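Local atomic coordinates of leucine aminopeptidase A1, chloroplastic (Solanum lycopersicum, PDB entry 4KSI), a protein that removes N-terminal amino acids, preferably leucine, from peptides as a magnesium-dependent homohexameric aminopeptidase, regulates wound signalling and has a role in insect defence in tomato. Residues P28-G33 against G165-S170; R138-A143 against E186-L191; V298-T303 against D385-L390; F304-Y309 against N358-E363; M455-W460 against F486-V491. All coordinates share one frame; numbering follows the deposited sequence. Where two conformers were deposited one is given.

Contact 1: P28-G33 against G165-S170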
# COMPACT_ATOMS: atom_id res chain seq x y z
N PRO A 28 -20.90 -39.54 -2.54
CA PRO A 28 -22.30 -40.02 -2.73
C PRO A 28 -22.43 -41.55 -2.91
O PRO A 28 -21.47 -42.19 -3.37
CB PRO A 28 -22.78 -39.24 -3.99
CG PRO A 28 -21.95 -38.01 -4.04
CD PRO A 28 -20.61 -38.35 -3.37
N LYS A 29 -23.56 -42.13 -2.49
CA LYS A 29 -23.85 -43.55 -2.75
C LYS A 29 -25.18 -43.76 -3.48
O LYS A 29 -26.17 -44.11 -2.88
CB LYS A 29 -23.79 -44.31 -1.44
CG LYS A 29 -22.36 -44.34 -0.90
CD LYS A 29 -22.28 -44.65 0.60
CE LYS A 29 -22.73 -43.46 1.45
NZ LYS A 29 -22.44 -43.80 2.88
N ILE A 30 -25.20 -43.55 -4.78
CA ILE A 30 -26.47 -43.41 -5.51
C ILE A 30 -26.59 -44.51 -6.55
O ILE A 30 -25.65 -44.76 -7.29
CB ILE A 30 -26.56 -42.04 -6.22
CG1 ILE A 30 -26.49 -40.89 -5.20
CG2 ILE A 30 -27.80 -41.90 -7.05
CD1 ILE A 30 -25.98 -39.62 -5.86
N SER A 31 -27.72 -45.15 -6.60
CA SER A 31 -27.96 -46.18 -7.61
C SER A 31 -28.64 -45.50 -8.85
O SER A 31 -29.68 -44.86 -8.73
CB SER A 31 -28.80 -47.29 -6.96
OG SER A 31 -29.57 -47.93 -7.94
N ILE A 32 -28.04 -45.63 -10.03
CA ILE A 32 -28.52 -44.89 -11.19
C ILE A 32 -28.95 -45.83 -12.30
O ILE A 32 -28.24 -46.76 -12.62
CB ILE A 32 -27.43 -43.90 -11.75
CG1 ILE A 32 -26.83 -43.02 -10.63
CG2 ILE A 32 -27.97 -43.04 -12.93
CD1 ILE A 32 -25.71 -42.09 -11.15
N GLY A 33 -30.11 -45.59 -12.89
CA GLY A 33 -30.57 -46.41 -14.00
C GLY A 33 -31.21 -45.55 -15.08
O GLY A 33 -31.65 -44.41 -14.81
N GLY A 165 -24.15 -34.46 -13.13
CA GLY A 165 -24.66 -33.30 -12.40
C GLY A 165 -25.32 -33.74 -11.09
O GLY A 165 -25.13 -33.11 -10.06
N VAL A 166 -26.06 -34.86 -11.12
CA VAL A 166 -26.73 -35.31 -9.91
C VAL A 166 -25.72 -35.79 -8.87
O VAL A 166 -25.78 -35.41 -7.67
CB VAL A 166 -27.77 -36.40 -10.20
CG1 VAL A 166 -28.28 -36.98 -8.88
CG2 VAL A 166 -28.88 -35.81 -11.04
N VAL A 167 -24.78 -36.64 -9.31
CA VAL A 167 -23.80 -37.21 -8.36
C VAL A 167 -22.96 -36.07 -7.72
O VAL A 167 -22.90 -35.94 -6.47
CB VAL A 167 -22.92 -38.32 -9.02
CG1 VAL A 167 -21.74 -38.74 -8.09
CG2 VAL A 167 -23.78 -39.56 -9.38
N LEU A 168 -22.33 -35.23 -8.55
CA LEU A 168 -21.45 -34.17 -8.07
C LEU A 168 -22.25 -33.10 -7.33
O LEU A 168 -21.84 -32.61 -6.27
CB LEU A 168 -20.66 -33.56 -9.24
CG LEU A 168 -19.70 -34.55 -9.96
CD1 LEU A 168 -18.91 -33.80 -11.06
CD2 LEU A 168 -18.78 -35.21 -8.96
N GLY A 169 -23.45 -32.81 -7.82
CA GLY A 169 -24.28 -31.83 -7.11
C GLY A 169 -24.77 -32.31 -5.76
O GLY A 169 -24.99 -31.50 -4.90
N SER A 170 -24.93 -33.62 -5.58
CA SER A 170 -25.31 -34.13 -4.28
C SER A 170 -24.20 -34.06 -3.21
O SER A 170 -24.51 -34.05 -2.02
CB SER A 170 -25.84 -35.57 -4.40
OG SER A 170 -27.02 -35.61 -5.20
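Apolar packing dominates where P28, I30 and I32 meet helix 152-170, and V167 is the residue they share. With CG1 anti to the backbone N (chi1 171°), the valine sends its two methyls to different partners. CG1 lies 4.1 Å from P28 CG, the two side chains passing at a slant. CG2 turns the other way and packs on the end of I32, 3.6 Å from I32 CD1. Between these two, I30 slides past V167 in the opposite direction, so that I30 CD1 sits 4.1 Å from V167 CA.

Polar atoms take part without bonding across the interface. The proline ring rests against the helix backbone, with P28 CG 3.3 Å from V167 O. In one of its two conformers, S170 turns OG back onto its own helix and bonds V166 O.

Helix 152-170 thus packs against the edge strand, within the chain, of the mixed sheet in the N-terminal part of the protein. Helix 197-221 borders the same patch, touching P28 through I214, I32 through I203 and V167 through C210. Beyond I30, strand 31-35 is hydrogen-bonded along its backbone to strand 187-191.

Contact 2: R138-A143 against E186-L191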
# COMPACT_ATOMS: atom_id res chain seq x y z
N ARG A 138 -35.20 -39.20 -1.51
CA ARG A 138 -34.37 -40.39 -1.55
C ARG A 138 -34.29 -40.98 -2.96
O ARG A 138 -33.21 -41.39 -3.40
CB ARG A 138 -34.92 -41.40 -0.54
CG ARG A 138 -35.02 -40.76 0.85
CD ARG A 138 -36.26 -41.19 1.60
NE ARG A 138 -37.42 -41.34 0.71
CZ ARG A 138 -38.51 -41.98 1.06
NH1 ARG A 138 -38.55 -42.51 2.27
NH2 ARG A 138 -39.53 -42.11 0.21
N ASN A 139 -35.43 -40.98 -3.66
CA ASN A 139 -35.56 -41.54 -4.99
C ASN A 139 -36.07 -40.47 -5.95
O ASN A 139 -37.21 -39.96 -5.79
CB ASN A 139 -36.58 -42.70 -4.97
CG ASN A 139 -36.28 -43.69 -3.81
OD1 ASN A 139 -37.10 -43.83 -2.89
ND2 ASN A 139 -35.06 -44.26 -3.79
N ILE A 140 -35.25 -40.14 -6.95
CA ILE A 140 -35.64 -39.07 -7.90
C ILE A 140 -35.59 -39.55 -9.34
O ILE A 140 -35.00 -40.60 -9.62
CB ILE A 140 -34.78 -37.80 -7.68
CG1 ILE A 140 -33.34 -37.94 -8.21
CG2 ILE A 140 -34.80 -37.46 -6.18
CD1 ILE A 140 -32.48 -36.69 -8.09
N ALA A 141 -36.15 -38.77 -10.25
CA ALA A 141 -36.06 -39.03 -11.67
C ALA A 141 -35.78 -37.70 -12.35
O ALA A 141 -36.16 -36.65 -11.82
CB ALA A 141 -37.37 -39.62 -12.18
N VAL A 142 -35.15 -37.74 -13.53
CA VAL A 142 -34.92 -36.54 -14.35
C VAL A 142 -35.35 -36.92 -15.75
O VAL A 142 -35.05 -38.03 -16.20
CB VAL A 142 -33.42 -36.16 -14.37
CG1 VAL A 142 -33.17 -34.95 -15.26
CG2 VAL A 142 -32.97 -35.83 -12.94
N ALA A 143 -36.06 -36.01 -16.42
CA ALA A 143 -36.37 -36.18 -17.85
C ALA A 143 -36.23 -34.84 -18.53
O ALA A 143 -36.24 -33.77 -17.89
CB ALA A 143 -37.78 -36.69 -18.03
N GLU A 186 -30.66 -41.54 -2.68
CA GLU A 186 -30.32 -42.94 -2.80
C GLU A 186 -30.41 -43.48 -4.23
O GLU A 186 -29.69 -44.42 -4.59
CB GLU A 186 -31.27 -43.74 -1.93
CG GLU A 186 -30.88 -43.69 -0.44
CD GLU A 186 -31.91 -44.33 0.48
OE1 GLU A 186 -32.69 -45.18 0.01
OE2 GLU A 186 -31.95 -43.98 1.68
N SER A 187 -31.32 -42.92 -5.05
CA SER A 187 -31.45 -43.45 -6.39
C SER A 187 -31.88 -42.36 -7.39
O SER A 187 -32.56 -41.38 -7.01
CB SER A 187 -32.40 -44.62 -6.39
OG SER A 187 -33.75 -44.17 -6.35
N LEU A 188 -31.46 -42.54 -8.65
CA LEU A 188 -31.79 -41.62 -9.76
C LEU A 188 -32.21 -42.46 -10.92
O LEU A 188 -31.46 -43.35 -11.34
CB LEU A 188 -30.56 -40.82 -10.17
CG LEU A 188 -30.57 -40.10 -11.54
CD1 LEU A 188 -31.67 -39.04 -11.60
CD2 LEU A 188 -29.20 -39.52 -11.86
N ASP A 189 -33.42 -42.22 -11.44
CA ASP A 189 -33.85 -42.80 -12.71
C ASP A 189 -33.81 -41.73 -13.81
O ASP A 189 -34.44 -40.67 -13.68
CB ASP A 189 -35.28 -43.36 -12.59
CG ASP A 189 -35.36 -44.59 -11.69
OD1 ASP A 189 -34.37 -45.40 -11.65
OD2 ASP A 189 -36.40 -44.75 -11.02
N ILE A 190 -33.12 -42.02 -14.90
CA ILE A 190 -33.08 -41.09 -16.00
C ILE A 190 -34.05 -41.61 -17.02
O ILE A 190 -33.88 -42.71 -17.52
CB ILE A 190 -31.64 -41.01 -16.56
CG1 ILE A 190 -30.73 -40.53 -15.45
CG2 ILE A 190 -31.52 -40.11 -17.78
CD1 ILE A 190 -29.26 -40.50 -15.83
N LEU A 191 -35.05 -40.79 -17.35
CA LEU A 191 -36.20 -41.24 -18.14
C LEU A 191 -36.17 -40.66 -19.55
O LEU A 191 -35.82 -39.50 -19.72
CB LEU A 191 -37.54 -40.77 -17.50
CG LEU A 191 -37.78 -41.17 -16.05
CD1 LEU A 191 -39.22 -40.80 -15.69
CD2 LEU A 191 -37.56 -42.69 -15.88
O HOH W 1 -33.71 -46.06 -2.17
O HOH W 2 -35.05 -43.04 -8.28
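The carboxamide of N139 reaches S187 on the neighbouring strand, and S187 OG lies close to the plane of that amide: N139 ND2 donates to S187 OG at 2.9 Å, with an angle of 159° at the hydrogen. A water bound to the same nitrogen donates to E186 OE1, linking the amide to the glutamate carboxylate. A second water is held at 2.6 Å from S187 OG and gives a hydrogen bond to I140 O, tying the serine back to the partner strand.

The backbones run parallel in register, N139 beside S187 through V142 beside I190. I140 N to S187 O, D189 N to I140 O, V142 N to D189 O and L191 N to V142 O connect them. Where the pairing begins, R138 O accepts both E186 N, at 2.7 Å, and S187 N, while the arginine's guanidinium turns to D45.

On the face carrying I140, V142 and L188, L188 CD1 sits 3.7 Å from V142 CG2. I140 turns CG1 in between its own N and carbonyl carbon (chi1 75°), which leaves I140 CG1 3.9 Å from the same leucine methyl. The face of A141 and D189 is more polar, the aspartate bonding W42.

Two parallel neighbours joined through helix 152-170 form a beta-alpha-beta crossover, the building unit of the alpha/beta N-terminal domain, which belongs to the macro clan.

Contact 3: V298-T303 against D385-L390. With MG (magnesium ion), chain B; MG (magnesium ion), chain C; SO4 (sulfate ion), chain D.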
# COMPACT_ATOMS: atom_id res chain seq x y z
N VAL A 298 1.21 -34.78 -15.01
CA VAL A 298 2.05 -34.20 -13.95
C VAL A 298 1.25 -33.12 -13.21
O VAL A 298 0.65 -32.24 -13.86
CB VAL A 298 3.33 -33.64 -14.58
CG1 VAL A 298 4.15 -32.90 -13.54
CG2 VAL A 298 4.17 -34.76 -15.23
N GLY A 299 1.13 -33.22 -11.89
CA GLY A 299 0.30 -32.27 -11.14
C GLY A 299 1.17 -31.55 -10.11
O GLY A 299 2.00 -32.18 -9.44
N LYS A 300 1.01 -30.23 -9.99
CA LYS A 300 1.69 -29.46 -9.00
C LYS A 300 1.10 -29.86 -7.66
O LYS A 300 -0.12 -29.81 -7.46
CB LYS A 300 1.45 -27.97 -9.24
CG LYS A 300 2.05 -27.10 -8.14
CD LYS A 300 1.71 -25.62 -8.34
CE LYS A 300 2.08 -24.83 -7.09
NZ LYS A 300 1.72 -23.40 -7.28
N GLY A 301 1.97 -30.24 -6.72
CA GLY A 301 1.49 -30.78 -5.48
C GLY A 301 2.02 -30.04 -4.25
O GLY A 301 2.60 -30.64 -3.33
N LEU A 302 1.76 -28.74 -4.23
CA LEU A 302 2.09 -27.93 -3.04
C LEU A 302 0.90 -28.07 -2.07
O LEU A 302 -0.14 -27.39 -2.23
CB LEU A 302 2.34 -26.44 -3.45
CG LEU A 302 3.81 -26.08 -3.80
CD1 LEU A 302 4.68 -26.03 -2.54
CD2 LEU A 302 4.40 -27.15 -4.73
N THR A 303 1.08 -28.88 -1.02
CA THR A 303 0.00 -29.13 -0.12
C THR A 303 -0.33 -27.88 0.72
O THR A 303 -1.45 -27.75 1.30
CB THR A 303 0.30 -30.36 0.77
OG1 THR A 303 1.44 -30.08 1.59
CG2 THR A 303 0.51 -31.66 -0.06
N ASP A 385 8.07 -17.39 -3.97
CA ASP A 385 6.66 -17.68 -4.12
C ASP A 385 6.33 -18.15 -5.56
O ASP A 385 5.17 -18.42 -5.91
CB ASP A 385 5.82 -16.47 -3.74
CG ASP A 385 4.32 -16.82 -3.61
OD1 ASP A 385 3.92 -18.05 -3.55
OD2 ASP A 385 3.53 -15.90 -3.55
N ALA A 386 7.35 -18.23 -6.42
CA ALA A 386 7.16 -18.88 -7.70
C ALA A 386 7.85 -20.26 -7.60
O ALA A 386 8.74 -20.60 -8.41
CB ALA A 386 7.71 -18.00 -8.85
N GLU A 387 7.41 -21.06 -6.63
CA GLU A 387 8.10 -22.30 -6.21
C GLU A 387 7.50 -23.49 -6.93
O GLU A 387 8.15 -24.52 -7.09
CB GLU A 387 7.95 -22.49 -4.68
CG GLU A 387 6.58 -23.06 -4.22
CD GLU A 387 5.38 -22.15 -4.56
OE1 GLU A 387 5.42 -20.89 -4.41
OE2 GLU A 387 4.34 -22.70 -5.01
N GLY A 388 6.26 -23.36 -7.38
CA GLY A 388 5.60 -24.49 -8.04
C GLY A 388 6.32 -24.87 -9.31
O GLY A 388 6.51 -26.09 -9.61
N ARG A 389 6.77 -23.87 -10.07
CA ARG A 389 7.48 -24.20 -11.30
C ARG A 389 8.85 -24.91 -11.02
O ARG A 389 9.32 -25.63 -11.89
CB ARG A 389 7.69 -22.94 -12.15
CG ARG A 389 8.60 -21.89 -11.46
CD ARG A 389 8.40 -20.50 -12.13
NE ARG A 389 7.06 -19.99 -11.91
CZ ARG A 389 6.55 -18.89 -12.50
NH1 ARG A 389 7.30 -18.14 -13.34
NH2 ARG A 389 5.33 -18.52 -12.19
N LEU A 390 9.46 -24.69 -9.85
CA LEU A 390 10.72 -25.35 -9.47
C LEU A 390 10.42 -26.83 -9.18
O LEU A 390 11.17 -27.68 -9.60
CB LEU A 390 11.29 -24.71 -8.19
CG LEU A 390 11.66 -23.20 -8.22
CD1 LEU A 390 12.24 -22.72 -6.87
CD2 LEU A 390 12.68 -22.95 -9.34
MG MG B . 3.78 -19.78 -4.68
MG MG C . 2.31 -22.28 -5.37
S SO4 D . 4.51 -21.07 -9.19
O1 SO4 D . 4.58 -21.10 -7.70
O2 SO4 D . 3.35 -22.01 -9.15
O3 SO4 D . 4.03 -19.79 -9.77
O4 SO4 D . 5.72 -21.32 -9.92
O HOH W 3 2.65 -19.93 -6.10
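K300 and E387 reach the metal centre through contrasting torsions. The lysine is extended, CG anti to the backbone N (chi1 175°), and carries NZ out to the magnesium ion of chain C, 2.3 Å away. The glutamate sets CG between its own N and carbonyl carbon (chi1 79°) and bends again at chi2, folding its carboxylate toward strand 293-302. E387 OE1 binds the magnesium ion of chain B at 2.0 Å and E387 OE2 that of chain C at 2.1 Å. L302 packs beside this carboxylate, with CG 3.6 Å from E387 OE2. G388 leaves the lysine room to pass, since a CB there would collide with K300 CE.

This is the two-metal centre of the M17 peptidases, completed by D305, D325 and D385. A sulfate, probably from the crystallisation liquor, accepts G388 N at O1 and R389 N at O4. The side chain of R389, a predicted active-site residue, adds NE to O4 at 2.7 Å and NH2 to O3 at 3.0 Å. A methionine in its place would probably cost the sulfate both guanidinium bonds, leaving O3 without this donor and the anion freer to turn. A386 CB packs over one face of this guanidinium, toward its rim.

Contact 4: F304-Y309 against N358-E363. With MG (magnesium ion), chain B.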
# COMPACT_ATOMS: atom_id res chain seq x y z
N PHE A 304 0.66 -26.99 0.83
CA PHE A 304 0.44 -25.62 1.29
C PHE A 304 1.51 -24.72 0.71
O PHE A 304 2.67 -25.13 0.55
CB PHE A 304 0.43 -25.44 2.82
CG PHE A 304 -0.02 -24.06 3.23
CD1 PHE A 304 -1.37 -23.69 3.08
CD2 PHE A 304 0.91 -23.09 3.61
CE1 PHE A 304 -1.79 -22.37 3.36
CE2 PHE A 304 0.50 -21.81 3.93
CZ PHE A 304 -0.85 -21.45 3.79
N ASP A 305 1.17 -23.46 0.45
CA ASP A 305 2.15 -22.51 -0.07
C ASP A 305 2.04 -21.21 0.69
O ASP A 305 1.09 -20.43 0.49
CB ASP A 305 1.91 -22.25 -1.56
CG ASP A 305 2.91 -21.24 -2.16
OD1 ASP A 305 3.99 -20.98 -1.55
OD2 ASP A 305 2.62 -20.69 -3.26
N SER A 306 2.99 -20.98 1.61
CA SER A 306 3.02 -19.70 2.32
C SER A 306 3.64 -18.62 1.41
O SER A 306 3.54 -17.47 1.73
CB SER A 306 3.84 -19.80 3.63
OG SER A 306 5.23 -20.06 3.31
N GLY A 307 4.34 -18.99 0.34
CA GLY A 307 5.21 -18.03 -0.36
C GLY A 307 6.67 -18.20 0.02
O GLY A 307 7.57 -17.76 -0.72
N GLY A 308 6.95 -18.84 1.17
CA GLY A 308 8.35 -18.97 1.65
C GLY A 308 8.79 -17.59 2.10
O GLY A 308 7.94 -16.75 2.50
N TYR A 309 10.11 -17.31 2.06
CA TYR A 309 10.57 -15.95 2.45
C TYR A 309 9.88 -14.78 1.69
O TYR A 309 9.71 -13.68 2.25
CB TYR A 309 12.11 -15.81 2.41
CG TYR A 309 12.71 -16.39 3.71
CD1 TYR A 309 12.74 -15.61 4.90
CD2 TYR A 309 13.17 -17.70 3.76
CE1 TYR A 309 13.24 -16.14 6.11
CE2 TYR A 309 13.69 -18.23 4.95
CZ TYR A 309 13.71 -17.45 6.13
OH TYR A 309 14.20 -18.00 7.30
N ASN A 358 5.47 -25.32 1.13
CA ASN A 358 6.44 -24.23 0.95
C ASN A 358 6.33 -23.36 2.22
O ASN A 358 5.36 -22.59 2.37
CB ASN A 358 6.07 -23.40 -0.31
CG ASN A 358 7.15 -22.31 -0.67
OD1 ASN A 358 8.32 -22.45 -0.32
ND2 ASN A 358 6.75 -21.26 -1.41
N MET A 359 7.26 -23.56 3.15
CA MET A 359 7.20 -22.97 4.50
C MET A 359 8.32 -21.95 4.78
O MET A 359 9.11 -21.61 3.91
CB MET A 359 7.23 -24.11 5.53
CG MET A 359 6.07 -25.08 5.33
SD MET A 359 4.44 -24.34 5.76
CE MET A 359 4.41 -24.79 7.52
N ILE A 360 8.38 -21.44 6.02
CA ILE A 360 9.45 -20.57 6.39
C ILE A 360 10.14 -21.18 7.58
O ILE A 360 9.48 -21.55 8.55
CB ILE A 360 8.93 -19.17 6.76
CG1 ILE A 360 8.35 -18.45 5.52
CG2 ILE A 360 10.04 -18.33 7.41
CD1 ILE A 360 7.69 -17.09 5.86
N SER A 361 11.46 -21.34 7.49
CA SER A 361 12.28 -21.71 8.66
C SER A 361 13.73 -21.36 8.39
O SER A 361 14.07 -20.76 7.36
CB SER A 361 12.17 -23.22 8.99
OG SER A 361 12.79 -23.97 7.96
N ALA A 362 14.57 -21.73 9.34
CA ALA A 362 16.02 -21.49 9.28
C ALA A 362 16.61 -22.34 8.14
O ALA A 362 17.64 -21.96 7.55
CB ALA A 362 16.64 -21.90 10.63
N GLU A 363 15.93 -23.44 7.79
CA GLU A 363 16.41 -24.38 6.75
C GLU A 363 15.93 -24.00 5.36
O GLU A 363 16.26 -24.68 4.38
CB GLU A 363 15.98 -25.87 7.03
CG GLU A 363 16.63 -26.54 8.25
CD GLU A 363 15.95 -26.26 9.60
OE1 GLU A 363 15.08 -25.33 9.72
OE2 GLU A 363 16.24 -27.01 10.57
MG MG B . 3.78 -19.78 -4.68
O HOH W 3 2.65 -19.93 -6.10
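D305 and N358 pair as a parallel beta bridge in the catalytic-domain sheet, and beyond it segment 304-309 folds into overlapping Asx and ST turns. The metal comes first: D305 OD2 binds the magnesium ion of chain B at 2.0 Å. The other oxygen is fixed by two donors from opposite faces of the carboxylate. N358 ND2 reaches D305 OD1 at 2.8 Å, on its syn side, and G307 N closes the Asx turn from above the plane. D305 and N358 lie side by side and point the same way, their carboxylate and amide planes 29° apart; a further bond from N358 ND2 to T384 O steadies the amide.

Behind them, N358 N bonds F304 O, and N358 O accepts both S306 N and S306 OG, the hydroxyl at 2.7 Å. S306 OG in turn accepts G308 N, making the ST turn.

Farther out, I360 packs on I360 of two neighbouring subunits, consistent with a trimer axis, and the Y309 hydroxyl also bonds I360 N of one of them. I360 CG2 sits over one face of the Y309 ring in a CH-pi contact. Y309 OH donates to S361 O at 2.8 Å, reaching it from above the carbonyl plane.

Contact 5: M455-W460 against F486-V491. With IMD (imidazole), chain M.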
# COMPACT_ATOMS: atom_id res chain seq x y z
N MET A 455 2.49 -19.05 -26.24
CA MET A 455 3.82 -19.10 -25.66
C MET A 455 4.69 -18.08 -26.39
O MET A 455 5.57 -18.46 -27.15
CB MET A 455 4.37 -20.52 -25.72
CG MET A 455 3.61 -21.35 -24.67
SD MET A 455 4.22 -22.99 -24.35
CE MET A 455 5.79 -22.49 -23.63
N GLU A 456 4.44 -16.79 -26.14
CA GLU A 456 5.14 -15.72 -26.80
C GLU A 456 6.64 -15.71 -26.45
O GLU A 456 7.04 -15.28 -25.34
CB GLU A 456 4.46 -14.39 -26.49
CG GLU A 456 5.24 -13.17 -26.93
CD GLU A 456 5.51 -13.19 -28.42
OE1 GLU A 456 4.62 -13.62 -29.19
OE2 GLU A 456 6.62 -12.79 -28.82
N GLU A 457 7.46 -16.16 -27.40
CA GLU A 457 8.85 -16.46 -27.12
C GLU A 457 9.72 -15.24 -26.79
O GLU A 457 10.70 -15.38 -26.04
CB GLU A 457 9.46 -17.13 -28.33
CG GLU A 457 10.41 -18.24 -27.96
CD GLU A 457 9.92 -19.61 -28.43
OE1 GLU A 457 10.44 -20.03 -29.50
OE2 GLU A 457 9.00 -20.23 -27.78
N SER A 458 9.36 -14.07 -27.35
CA SER A 458 10.08 -12.82 -27.12
C SER A 458 10.11 -12.45 -25.62
O SER A 458 10.98 -11.75 -25.20
CB SER A 458 9.48 -11.71 -27.97
OG SER A 458 8.21 -11.32 -27.44
N TYR A 459 9.22 -13.02 -24.80
CA TYR A 459 9.17 -12.62 -23.36
C TYR A 459 10.25 -13.40 -22.58
O TYR A 459 10.53 -13.09 -21.43
CB TYR A 459 7.79 -12.92 -22.75
CG TYR A 459 6.65 -12.10 -23.34
CD1 TYR A 459 6.91 -10.87 -24.03
CD2 TYR A 459 5.31 -12.50 -23.16
CE1 TYR A 459 5.85 -10.12 -24.57
CE2 TYR A 459 4.26 -11.76 -23.68
CZ TYR A 459 4.51 -10.57 -24.39
OH TYR A 459 3.46 -9.82 -24.91
N TRP A 460 10.86 -14.41 -23.22
CA TRP A 460 11.90 -15.16 -22.57
C TRP A 460 13.12 -14.30 -22.19
O TRP A 460 13.84 -14.56 -21.20
CB TRP A 460 12.36 -16.34 -23.46
CG TRP A 460 13.34 -17.19 -22.70
CD1 TRP A 460 14.67 -17.47 -23.05
CD2 TRP A 460 13.12 -17.89 -21.44
NE1 TRP A 460 15.26 -18.28 -22.11
CE2 TRP A 460 14.38 -18.57 -21.11
CE3 TRP A 460 12.03 -18.05 -20.59
CZ2 TRP A 460 14.53 -19.32 -19.96
CZ3 TRP A 460 12.20 -18.81 -19.42
CH2 TRP A 460 13.40 -19.42 -19.12
N PHE A 486 9.24 -20.83 -18.76
CA PHE A 486 10.12 -21.45 -17.82
C PHE A 486 9.98 -22.96 -17.81
O PHE A 486 10.96 -23.69 -17.83
CB PHE A 486 9.84 -20.87 -16.43
CG PHE A 486 10.71 -21.44 -15.34
CD1 PHE A 486 10.38 -22.65 -14.72
CD2 PHE A 486 11.88 -20.78 -14.94
CE1 PHE A 486 11.16 -23.16 -13.69
CE2 PHE A 486 12.70 -21.33 -13.92
CZ PHE A 486 12.33 -22.49 -13.29
N LEU A 487 8.76 -23.47 -17.76
CA LEU A 487 8.58 -24.93 -17.68
C LEU A 487 9.16 -25.61 -18.89
O LEU A 487 9.66 -26.75 -18.83
CB LEU A 487 7.08 -25.28 -17.55
CG LEU A 487 6.50 -24.84 -16.19
CD1 LEU A 487 4.98 -25.12 -16.18
CD2 LEU A 487 7.24 -25.62 -15.09
N LYS A 488 9.04 -24.94 -20.03
CA LYS A 488 9.56 -25.47 -21.30
C LYS A 488 11.06 -25.80 -21.26
O LYS A 488 11.52 -26.64 -22.04
CB LYS A 488 9.31 -24.42 -22.40
CG LYS A 488 9.63 -24.90 -23.80
CD LYS A 488 9.49 -23.75 -24.77
CE LYS A 488 9.80 -24.33 -26.16
NZ LYS A 488 10.07 -23.25 -27.10
N GLN A 489 11.84 -25.09 -20.40
CA GLN A 489 13.29 -25.37 -20.28
C GLN A 489 13.55 -26.74 -19.70
O GLN A 489 14.70 -27.20 -19.69
CB GLN A 489 14.04 -24.31 -19.44
CG GLN A 489 13.68 -22.87 -19.85
CD GLN A 489 13.79 -22.60 -21.36
OE1 GLN A 489 14.85 -22.79 -21.93
NE2 GLN A 489 12.65 -22.12 -22.03
N PHE A 490 12.49 -27.40 -19.22
CA PHE A 490 12.67 -28.68 -18.50
C PHE A 490 11.98 -29.85 -19.20
O PHE A 490 11.81 -30.94 -18.62
CB PHE A 490 12.31 -28.53 -17.01
CG PHE A 490 13.05 -27.40 -16.37
CD1 PHE A 490 14.36 -27.59 -15.90
CD2 PHE A 490 12.49 -26.10 -16.33
CE1 PHE A 490 15.08 -26.51 -15.41
CE2 PHE A 490 13.20 -25.02 -15.79
CZ PHE A 490 14.50 -25.20 -15.34
N VAL A 491 11.63 -29.65 -20.47
CA VAL A 491 10.89 -30.66 -21.20
C VAL A 491 11.69 -31.00 -22.44
O VAL A 491 12.09 -30.10 -23.21
CB VAL A 491 9.45 -30.21 -21.63
CG1 VAL A 491 8.78 -31.27 -22.53
CG2 VAL A 491 8.55 -29.85 -20.41
N1 IMD M . 18.17 -17.07 -20.20
C2 IMD M . 16.88 -16.68 -20.04
N3 IMD M . 16.49 -15.98 -21.14
C4 IMD M . 17.53 -15.92 -22.00
C5 IMD M . 18.59 -16.60 -21.41
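A 3-10 segment, 457-460, packs W460 against the end of helix 479-488, where residues K488 to V491 form a type I beta turn within the M17 catalytic domain. The indole projects toward the turn because CG is anti to the backbone N (chi1 -174°), and the amide of Q489 comes from the opposite direction to stack on one of its faces. Ring and amide planes are 19° apart, with Q489 CD 3.6 Å from W460 CZ2 and Q489 CG 3.5 Å from W460 CH2. The amide is fixed in turn by a hydrogen bond from Q489 NE2 to L485 O. An imidazole, probably from the crystallisation liquor, lies over the other face of the indole and donates N3 to W460 O at 3.0 Å. With a serine in place of W460, the Q489 amide is likely to lose the surface it stacks on, and a gap would open beside F486.

Beside this stack the contact turns charged and more exposed. K488 is extended and crosses E457 at about a right angle, making a weak salt bridge. M455 crosses the same lysine at a slant, M455 CE 4.1 Å from K488 CD. E456 and Y459 meet another subunit, E456 in a salt bridge with its K449 and the Y459 hydroxyl bonding its L421 O. F486 N approaches the indole obliquely, 3.6 Å from W460 CZ3.

Overall arrangement
Along the chain the five contacts fall into two groups. Contacts 1 and 2 interleave in the N-terminal part, their centres 9 Å apart, and share one sheet: strand 187-191 lies between strands 31-35 and 139-144, with helix 152-170 linking two of these. Contacts 3, 4 and 5 follow within the catalytic domain. Contact 4 is nested inside the loop closed by contact 3; the two share a magnesium ion and its water, their centres 13 Å apart. Contact 5 touches contact 3 where R389 meets F486. Centres of contacts 1 and 3 are 33 Å apart, so the N-terminal packing stands well away from the metal centre.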